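Local coordinates for VAO-type flavoprotein oxidase VAO615 (Myceliophthora thermophila, PDB 6F72), which probably acts as an oxidoreductase, carrying a bicovalently bound FAD that reacts rapidly with oxygen once reduced, though no substrate has been identified, at residues 138-143 and 148-153; 256-259 and 263-266. One frame throughout, in Å; residues are numbered along the deposited sequence.

Overall arrangement
Followed from the N terminus, strand 126-129 leads into helix 133-146, which turns back into strand 150-153; contact 1 (138-143 with 148-153) closes this short connection, and the strand runs on to the FAD. About a hundred residues later contact 2 (256-259 with 263-266) closes a beta hairpin over the short loop that joins its strands. The loops follow in series, neither enclosing nor crossing the other, within the FAD-binding PCMH-type region. Their centres lie about 15 Å apart, and they meet at Leu140: its CD1 stands 3.4 Å from Thr258 O and also packs on Val257. Helix 133-146 touches the four-stranded mixed sheet through contact 1 and the antiparallel sheet containing strands 251-257, 263-266 and 288-298 through contact 2.

Contact 1 (138-143 and 148-153). With FAD (flavin-adenine dinucleotide), chain E.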
ATOM      1  N   ALA A 138       5.473 -26.670  -0.464  1.00 26.55           N
ATOM      2  CA  ALA A 138       6.594 -27.181  -1.258  1.00 27.26           C
ATOM      3  C   ALA A 138       7.751 -26.181  -1.327  1.00 26.86           C
ATOM      4  O   ALA A 138       8.901 -26.544  -1.051  1.00 27.37           O
ATOM      5  CB  ALA A 138       6.126 -27.557  -2.659  1.00 27.62           C
ATOM      6  N   ALA A 139       7.432 -24.932  -1.672  1.00 26.05           N
ATOM      7  CA  ALA A 139       8.430 -23.870  -1.806  1.00 25.69           C
ATOM      8  C   ALA A 139       9.152 -23.565  -0.496  1.00 25.51           C
ATOM      9  O   ALA A 139      10.383 -23.404  -0.488  1.00 25.65           O
ATOM     10  CB  ALA A 139       7.805 -22.616  -2.385  1.00 24.97           C
ATOM     11  N   LEU A 140       8.383 -23.515   0.597  1.00 25.22           N
ATOM     12  CA  LEU A 140       8.926 -23.336   1.947  1.00 25.19           C
ATOM     13  C   LEU A 140       9.853 -24.483   2.342  1.00 26.15           C
ATOM     14  O   LEU A 140      10.933 -24.244   2.876  1.00 26.28           O
ATOM     15  CB  LEU A 140       7.804 -23.166   2.985  1.00 24.73           C
ATOM     16  CG  LEU A 140       6.910 -21.916   2.977  1.00 23.90           C
ATOM     17  CD1 LEU A 140       5.738 -22.079   3.938  1.00 23.76           C
ATOM     18  CD2 LEU A 140       7.681 -20.648   3.319  1.00 23.35           C
ATOM     19  N   LYS A 141       9.446 -25.722   2.059  1.00 27.00           N
ATOM     20  CA  LYS A 141      10.283 -26.890   2.367  1.00 28.14           C
ATOM     21  C   LYS A 141      11.599 -26.822   1.601  1.00 28.63           C
ATOM     22  O   LYS A 141      12.671 -27.055   2.173  1.00 29.12           O
ATOM     23  CB  LYS A 141       9.576 -28.214   2.043  1.00 28.94           C
ATOM     24  CG  LYS A 141       8.549 -28.626   3.066  1.00 28.96           C
ATOM     25  CD  LYS A 141       8.539 -30.134   3.265  1.00 30.09           C
ATOM     26  CE  LYS A 141       7.866 -30.508   4.579  1.00 30.13           C
ATOM     27  NZ  LYS A 141       8.454 -29.794   5.755  1.00 29.77           N
ATOM     28  N   PHE A 142      11.494 -26.499   0.312  1.00 28.57           N
ATOM     29  CA  PHE A 142      12.644 -26.384  -0.575  1.00 29.06           C
ATOM     30  C   PHE A 142      13.595 -25.284  -0.109  1.00 28.65           C
ATOM     31  O   PHE A 142      14.807 -25.518   0.006  1.00 29.25           O
ATOM     32  CB  PHE A 142      12.183 -26.117  -2.011  1.00 28.96           C
ATOM     33  CG  PHE A 142      13.313 -25.942  -2.993  1.00 29.41           C
ATOM     34  CD1 PHE A 142      13.876 -24.683  -3.221  1.00 28.82           C
ATOM     35  CD2 PHE A 142      13.825 -27.040  -3.687  1.00 30.50           C
ATOM     36  CE1 PHE A 142      14.920 -24.528  -4.126  1.00 29.27           C
ATOM     37  CE2 PHE A 142      14.864 -26.885  -4.586  1.00 30.95           C
ATOM     38  CZ  PHE A 142      15.412 -25.627  -4.805  1.00 30.27           C
ATOM     39  N   ALA A 143      13.040 -24.096   0.145  1.00 27.73           N
ATOM     40  CA  ALA A 143      13.838 -22.938   0.567  1.00 27.31           C
ATOM     41  C   ALA A 143      14.515 -23.202   1.902  1.00 27.65           C
ATOM     42  O   ALA A 143      15.677 -22.838   2.090  1.00 27.88           O
ATOM     43  CB  ALA A 143      12.999 -21.674   0.619  1.00 26.21           C
ATOM     44  N   VAL A 148      17.463 -20.871   0.977  1.00 26.63           N
ATOM     45  CA  VAL A 148      17.065 -19.789   0.070  1.00 25.86           C
ATOM     46  C   VAL A 148      16.148 -18.795   0.795  1.00 24.91           C
ATOM     47  O   VAL A 148      15.234 -19.197   1.537  1.00 24.64           O
ATOM     48  CB  VAL A 148      16.392 -20.341  -1.217  1.00 26.02           C
ATOM     49  CG1 VAL A 148      15.853 -19.231  -2.104  1.00 25.31           C
ATOM     50  CG2 VAL A 148      17.379 -21.193  -2.017  1.00 26.99           C
ATOM     51  N   ARG A 149      16.415 -17.501   0.589  1.00 24.31           N
ATOM     52  CA  ARG A 149      15.516 -16.434   1.019  1.00 23.45           C
ATOM     53  C   ARG A 149      14.140 -16.534   0.344  1.00 23.07           C
ATOM     54  O   ARG A 149      14.025 -16.579  -0.882  1.00 23.11           O
ATOM     55  CB  ARG A 149      16.143 -15.071   0.729  1.00 23.20           C
ATOM     56  CG  ARG A 149      15.341 -13.869   1.214  1.00 22.53           C
ATOM     57  CD  ARG A 149      15.927 -12.570   0.671  1.00 22.34           C
ATOM     58  NE  ARG A 149      14.950 -11.498   0.802  1.00 21.80           N
ATOM     59  CZ  ARG A 149      15.190 -10.200   0.653  1.00 21.59           C
ATOM     60  NH1 ARG A 149      16.402  -9.759   0.343  1.00 21.82           N
ATOM     61  NH2 ARG A 149      14.195  -9.336   0.824  1.00 21.23           N
ATOM     62  N   ILE A 150      13.102 -16.567   1.174  1.00 22.66           N
ATOM     63  CA  ILE A 150      11.734 -16.447   0.701  1.00 22.25           C
ATOM     64  C   ILE A 150      11.364 -14.984   0.557  1.00 21.62           C
ATOM     65  O   ILE A 150      11.655 -14.168   1.430  1.00 21.39           O
ATOM     66  CB  ILE A 150      10.733 -17.212   1.615  1.00 22.25           C
ATOM     67  CG1 ILE A 150      10.847 -18.732   1.371  1.00 22.91           C
ATOM     68  CG2 ILE A 150       9.296 -16.722   1.423  1.00 21.77           C
ATOM     69  CD1 ILE A 150      10.267 -19.227   0.051  1.00 23.15           C
ATOM     70  N   VAL A 151      10.739 -14.665  -0.563  1.00 21.46           N
ATOM     71  CA  VAL A 151      10.126 -13.367  -0.762  1.00 20.96           C
ATOM     72  C   VAL A 151       8.664 -13.651  -1.038  1.00 20.89           C
ATOM     73  O   VAL A 151       8.328 -14.710  -1.576  1.00 21.20           O
ATOM     74  CB  VAL A 151      10.821 -12.595  -1.929  1.00 20.98           C
ATOM     75  CG1 VAL A 151       9.847 -11.760  -2.752  1.00 20.77           C
ATOM     76  CG2 VAL A 151      11.938 -11.724  -1.382  1.00 20.80           C
ATOM     77  N   ILE A 152       7.798 -12.718  -0.666  1.00 20.47           N
ATOM     78  CA  ILE A 152       6.392 -12.828  -1.000  1.00 20.51           C
ATOM     79  C   ILE A 152       5.967 -11.633  -1.845  1.00 20.39           C
ATOM     80  O   ILE A 152       6.126 -10.487  -1.429  1.00 20.11           O
ATOM     81  CB  ILE A 152       5.494 -12.991   0.266  1.00 20.31           C
ATOM     82  CG1 ILE A 152       5.972 -14.172   1.131  1.00 20.52           C
ATOM     83  CG2 ILE A 152       4.033 -13.192  -0.133  1.00 20.39           C
ATOM     84  CD1 ILE A 152       5.431 -14.193   2.560  1.00 20.32           C
ATOM     85  N   LYS A 153       5.408 -11.903  -3.017  1.00 20.67           N
ATOM     86  CA  LYS A 153       4.970 -10.826  -3.896  1.00 20.79           C
ATOM     87  C   LYS A 153       3.565 -11.064  -4.390  1.00 21.00           C
ATOM     88  O   LYS A 153       3.245 -12.139  -4.880  1.00 21.30           O
ATOM     89  CB  LYS A 153       5.929 -10.613  -5.104  1.00 21.11           C
ATOM     90  CG  LYS A 153       5.573  -9.343  -5.882  1.00 21.22           C
ATOM     91  CD  LYS A 153       6.191  -9.202  -7.258  1.00 21.70           C
ATOM     92  CE  LYS A 153       5.351  -9.887  -8.316  1.00 22.22           C
ATOM     93  NZ  LYS A 153       5.418  -9.191  -9.629  1.00 22.49           N
TER
HETATM   94  PA  FAD E 601       3.017  -6.138  -2.594  1.00 27.71           P
HETATM   95  O1A FAD E 601       4.249  -5.302  -2.830  1.00 29.18           O
HETATM   96  O2A FAD E 601       2.841  -7.333  -3.489  1.00 28.96           O
HETATM   97  O5B FAD E 601       3.011  -6.598  -1.054  1.00 27.29           O
HETATM   98  C5B FAD E 601       3.349  -5.702   0.005  1.00 25.55           C
HETATM   99  C4B FAD E 601       3.864  -6.453   1.227  1.00 24.27           C
HETATM  100  O4B FAD E 601       2.886  -7.404   1.655  1.00 24.31           O
HETATM  101  C3B FAD E 601       5.140  -7.238   0.994  1.00 23.62           C
HETATM  102  O3B FAD E 601       5.900  -7.166   2.207  1.00 22.80           O
HETATM  103  C2B FAD E 601       4.680  -8.669   0.771  1.00 23.16           C
HETATM  104  O2B FAD E 601       5.660  -9.618   1.199  1.00 22.94           O
HETATM  105  C1B FAD E 601       3.423  -8.737   1.622  1.00 23.87           C
HETATM  106  N9A FAD E 601       2.365  -9.631   1.094  1.00 23.54           N
HETATM  107  C8A FAD E 601       1.526  -9.342   0.076  1.00 23.37           C
HETATM  108  N7A FAD E 601       0.650 -10.358  -0.126  1.00 23.09           N
HETATM  109  C5A FAD E 601       0.923 -11.309   0.781  1.00 23.16           C
HETATM  110  C6A FAD E 601       0.375 -12.642   1.118  1.00 22.71           C
HETATM  111  N6A FAD E 601      -0.655 -13.142   0.400  1.00 22.98           N
HETATM  112  N1A FAD E 601       0.942 -13.328   2.136  1.00 22.39           N
HETATM  113  C2A FAD E 601       1.977 -12.835   2.851  1.00 23.03           C
HETATM  114  N3A FAD E 601       2.523 -11.619   2.602  1.00 23.47           N
HETATM  115  C4A FAD E 601       2.048 -10.826   1.597  1.00 23.16           C
HETATM  116  N1  FAD E 601      -2.465   2.271   0.679  1.00 30.38           N
HETATM  117  C2  FAD E 601      -3.533   2.798   1.329  1.00 30.63           C
HETATM  118  O2  FAD E 601      -3.691   2.540   2.545  1.00 30.15           O
HETATM  119  N3  FAD E 601      -4.427   3.593   0.701  1.00 31.27           N
HETATM  120  C4  FAD E 601      -4.335   3.936  -0.594  1.00 30.35           C
HETATM  121  O4  FAD E 601      -5.186   4.679  -1.133  1.00 30.68           O
HETATM  122  C4X FAD E 601      -3.201   3.389  -1.372  1.00 29.87           C
HETATM  123  N5  FAD E 601      -3.040   3.671  -2.683  1.00 29.64           N
HETATM  124  C5X FAD E 601      -1.990   3.171  -3.396  1.00 28.29           C
HETATM  125  C6  FAD E 601      -1.843   3.475  -4.767  1.00 25.79           C
HETATM  126  C7  FAD E 601      -0.748   2.938  -5.480  1.00 25.45           C
HETATM  127  C7M FAD E 601      -0.604   3.285  -6.951  1.00 26.35           C
HETATM  128  C8  FAD E 601       0.246   2.038  -4.789  1.00 24.56           C
HETATM  129  C8M FAD E 601       1.399   1.334  -5.490  1.00 20.20           C
HETATM  130  C9  FAD E 601       0.079   1.750  -3.438  1.00 26.36           C
HETATM  131  C9A FAD E 601      -0.993   2.279  -2.713  1.00 27.54           C
HETATM  132  N10 FAD E 601      -1.159   1.959  -1.344  1.00 28.38           N
HETATM  133  C10 FAD E 601      -2.247   2.516  -0.639  1.00 29.56           C
HETATM  134  C1' FAD E 601      -0.165   1.134  -0.661  1.00 27.94           C
HETATM  135  C2' FAD E 601      -0.507  -0.288  -0.330  1.00 27.79           C
HETATM  136  O2' FAD E 601      -1.416  -0.269   0.768  1.00 29.04           O
HETATM  137  C3' FAD E 601       0.813  -0.934   0.073  1.00 26.83           C
HETATM  138  O3' FAD E 601       1.843  -0.657  -0.902  1.00 27.33           O
HETATM  139  C4' FAD E 601       0.661  -2.435   0.258  1.00 25.74           C
HETATM  140  O4' FAD E 601       1.844  -2.962   0.861  1.00 24.49           O
HETATM  141  C5' FAD E 601       0.327  -3.138  -1.059  1.00 26.27           C
HETATM  142  O5' FAD E 601       0.286  -4.547  -0.897  1.00 27.08           O
HETATM  143  P   FAD E 601       0.267  -5.492  -2.195  1.00 26.78           P
HETATM  144  O1P FAD E 601      -0.777  -4.982  -3.147  1.00 24.13           O
HETATM  145  O2P FAD E 601       0.238  -6.906  -1.662  1.00 27.14           O
HETATM  146  O3P FAD E 601       1.729  -5.206  -2.820  1.00 27.06           O
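Ala143 turns its CB into the bend of the chain, 3.7 Å from Ile150 CD1 and 4.1 Å from Val148 CB. Its carbonyl closes the turn, accepting Val148 N at 2.9 Å from Ala143 O, with an N-H...O angle of 152°. One helical turn back, Leu140 CD2 comes within 4.2 Å of Ile150 CG1, the two side chains crossing at about a right angle. With CG1 anti to its carbonyl carbon (chi1 -75°), Ile150 lays CG1 against Ala143 CB, and the bend at chi2 brings CD1 there too. These are the helix and second strand of a beta-alpha-beta crossover (126-129, 133-146, 150-153) in the FAD-binding PCMH-type domain, with strand 169-172 lying between its two strands; strand 150-153 ends at the cofactor. There Ile152 O accepts the ribose hydroxyl FAD O2B at 2.8 Å, while Ile152 CG2 lies 3.5 Å from N3A and C4A of the FAD adenine. With an alanine here, the bond to O2B could remain, but losing CG2 and CD1 would probably open a gap beside the adenine and let it shift. Farther out, Lys153 NZ is held by the carbonyls of Asp97 and Ala94, and Phe142 meets the rings of Trp43 and His146.

Contact 2 (256-259 and 263-266); sequences VVTA and HLVA
A beta hairpin made by strands 251-257 and 263-266 is closed here, with Val256 and Leu264 as an antiparallel hydrogen-bonded pair and Val257 opposite His263 as the non-hydrogen-bonded pair beside it. Two backbone bonds join the first pair, Val256 N to Leu264 O and Leu264 N to Val256 O, both 2.8 Å. Val256 O also receives the CA-H of His263, with CA 3.3 Å from that oxygen, and meets the edge of the imidazole: His263 CD2 is 3.3 Å from Val256 O, and that oxygen lies at the ring edge, near its plane. CG anti to the backbone N (chi1 -177°) places the His263 ring beside the carbonyl, and its chi2 (-173°) turns the CD2 edge inward, while NE2 is bonded to Glu255 OE2; the Glu255 carboxylate probably helps to fix the ring's rotation. Behind the backbone bonds, Val256 CG2 rests 4.1 Å from Leu264 CB. Leu264 CD1 reaches diagonally across the hairpin to Thr258 CG2, 3.8 Å away; Thr258 OG1 bonds to Asp260 OD1 and Arg262 O in the turn. On the face of Val257 and His263 lies helix 133-146: Val257 packs on Val136 and Gln137, and His263 on Ala133. Val256 points to the other face, against Leu274 and Leu278 of helix 272-278, while strand 288-298 flanks the hairpin through strand 251-257.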
ATOM      1  N   VAL A 256      -4.072 -18.999   5.904  1.00 21.24           N
ATOM      2  CA  VAL A 256      -2.621 -18.867   5.841  1.00 21.17           C
ATOM      3  C   VAL A 256      -1.891 -20.203   5.758  1.00 21.79           C
ATOM      4  O   VAL A 256      -2.452 -21.249   6.077  1.00 22.19           O
ATOM      5  CB  VAL A 256      -2.025 -18.072   7.057  1.00 20.86           C
ATOM      6  CG1 VAL A 256      -2.775 -16.776   7.319  1.00 20.37           C
ATOM      7  CG2 VAL A 256      -1.928 -18.927   8.318  1.00 21.20           C
ATOM      8  N   VAL A 257      -0.636 -20.124   5.306  1.00 21.91           N
ATOM      9  CA  VAL A 257       0.378 -21.147   5.533  1.00 22.52           C
ATOM     10  C   VAL A 257       1.488 -20.505   6.370  1.00 22.48           C
ATOM     11  O   VAL A 257       2.037 -19.451   6.019  1.00 22.12           O
ATOM     12  CB  VAL A 257       0.970 -21.715   4.221  1.00 22.82           C
ATOM     13  CG1 VAL A 257       1.982 -22.810   4.526  1.00 23.37           C
ATOM     14  CG2 VAL A 257      -0.126 -22.260   3.317  1.00 23.04           C
ATOM     15  N   THR A 258       1.815 -21.160   7.471  1.00 23.01           N
ATOM     16  CA  THR A 258       2.870 -20.710   8.364  1.00 23.11           C
ATOM     17  C   THR A 258       4.213 -21.210   7.862  1.00 23.63           C
ATOM     18  O   THR A 258       4.263 -22.093   6.981  1.00 24.16           O
ATOM     19  CB  THR A 258       2.624 -21.230   9.790  1.00 23.47           C
ATOM     20  OG1 THR A 258       2.503 -22.657   9.748  1.00 24.19           O
ATOM     21  CG2 THR A 258       1.346 -20.662  10.321  1.00 23.12           C
ATOM     22  N   ALA A 259       5.287 -20.658   8.428  1.00 23.66           N
ATOM     23  CA  ALA A 259       6.674 -20.995   8.081  1.00 24.12           C
ATOM     24  C   ALA A 259       6.967 -22.491   8.083  1.00 24.97           C
ATOM     25  O   ALA A 259       7.657 -22.986   7.184  1.00 25.32           O
ATOM     26  CB  ALA A 259       7.645 -20.269   8.995  1.00 24.08           C
ATOM     27  N   HIS A 263      -1.205 -25.256   7.246  1.00 25.10           N
ATOM     28  CA  HIS A 263      -2.287 -24.532   6.587  1.00 24.52           C
ATOM     29  C   HIS A 263      -3.335 -24.240   7.663  1.00 24.38           C
ATOM     30  O   HIS A 263      -3.972 -25.160   8.171  1.00 24.91           O
ATOM     31  CB  HIS A 263      -2.848 -25.376   5.427  1.00 24.98           C
ATOM     32  CG  HIS A 263      -3.934 -24.711   4.629  1.00 24.59           C
ATOM     33  ND1 HIS A 263      -4.637 -25.375   3.648  1.00 25.01           N
ATOM     34  CD2 HIS A 263      -4.446 -23.457   4.669  1.00 23.87           C
ATOM     35  CE1 HIS A 263      -5.526 -24.563   3.109  1.00 24.62           C
ATOM     36  NE2 HIS A 263      -5.431 -23.391   3.709  1.00 23.95           N
ATOM     37  N   LEU A 264      -3.482 -22.959   8.024  1.00 23.66           N
ATOM     38  CA  LEU A 264      -4.348 -22.548   9.147  1.00 23.46           C
ATOM     39  C   LEU A 264      -5.332 -21.445   8.791  1.00 22.90           C
ATOM     40  O   LEU A 264      -5.146 -20.709   7.808  1.00 22.48           O
ATOM     41  CB  LEU A 264      -3.512 -22.080  10.350  1.00 23.29           C
ATOM     42  CG  LEU A 264      -2.475 -22.990  11.013  1.00 23.80           C
ATOM     43  CD1 LEU A 264      -1.713 -22.183  12.061  1.00 23.48           C
ATOM     44  CD2 LEU A 264      -3.134 -24.206  11.639  1.00 24.52           C
ATOM     45  N   VAL A 265      -6.383 -21.348   9.602  1.00 22.93           N
ATOM     46  CA  VAL A 265      -7.303 -20.219   9.573  1.00 22.46           C
ATOM     47  C   VAL A 265      -7.158 -19.465  10.908  1.00 22.21           C
ATOM     48  O   VAL A 265      -7.166 -20.078  11.984  1.00 22.59           O
ATOM     49  CB  VAL A 265      -8.764 -20.666   9.298  1.00 22.83           C
ATOM     50  CG1 VAL A 265      -9.732 -19.493   9.395  1.00 22.45           C
ATOM     51  CG2 VAL A 265      -8.877 -21.301   7.911  1.00 23.07           C
ATOM     52  N   ALA A 266      -6.983 -18.142  10.804  1.00 21.62           N
ATOM     53  CA  ALA A 266      -6.869 -17.235  11.941  1.00 21.35           C
ATOM     54  C   ALA A 266      -8.093 -16.335  11.985  1.00 21.17           C
ATOM     55  O   ALA A 266      -8.458 -15.708  10.981  1.00 20.89           O
ATOM     56  CB  ALA A 266      -5.587 -16.407  11.866  1.00 20.95           C
TER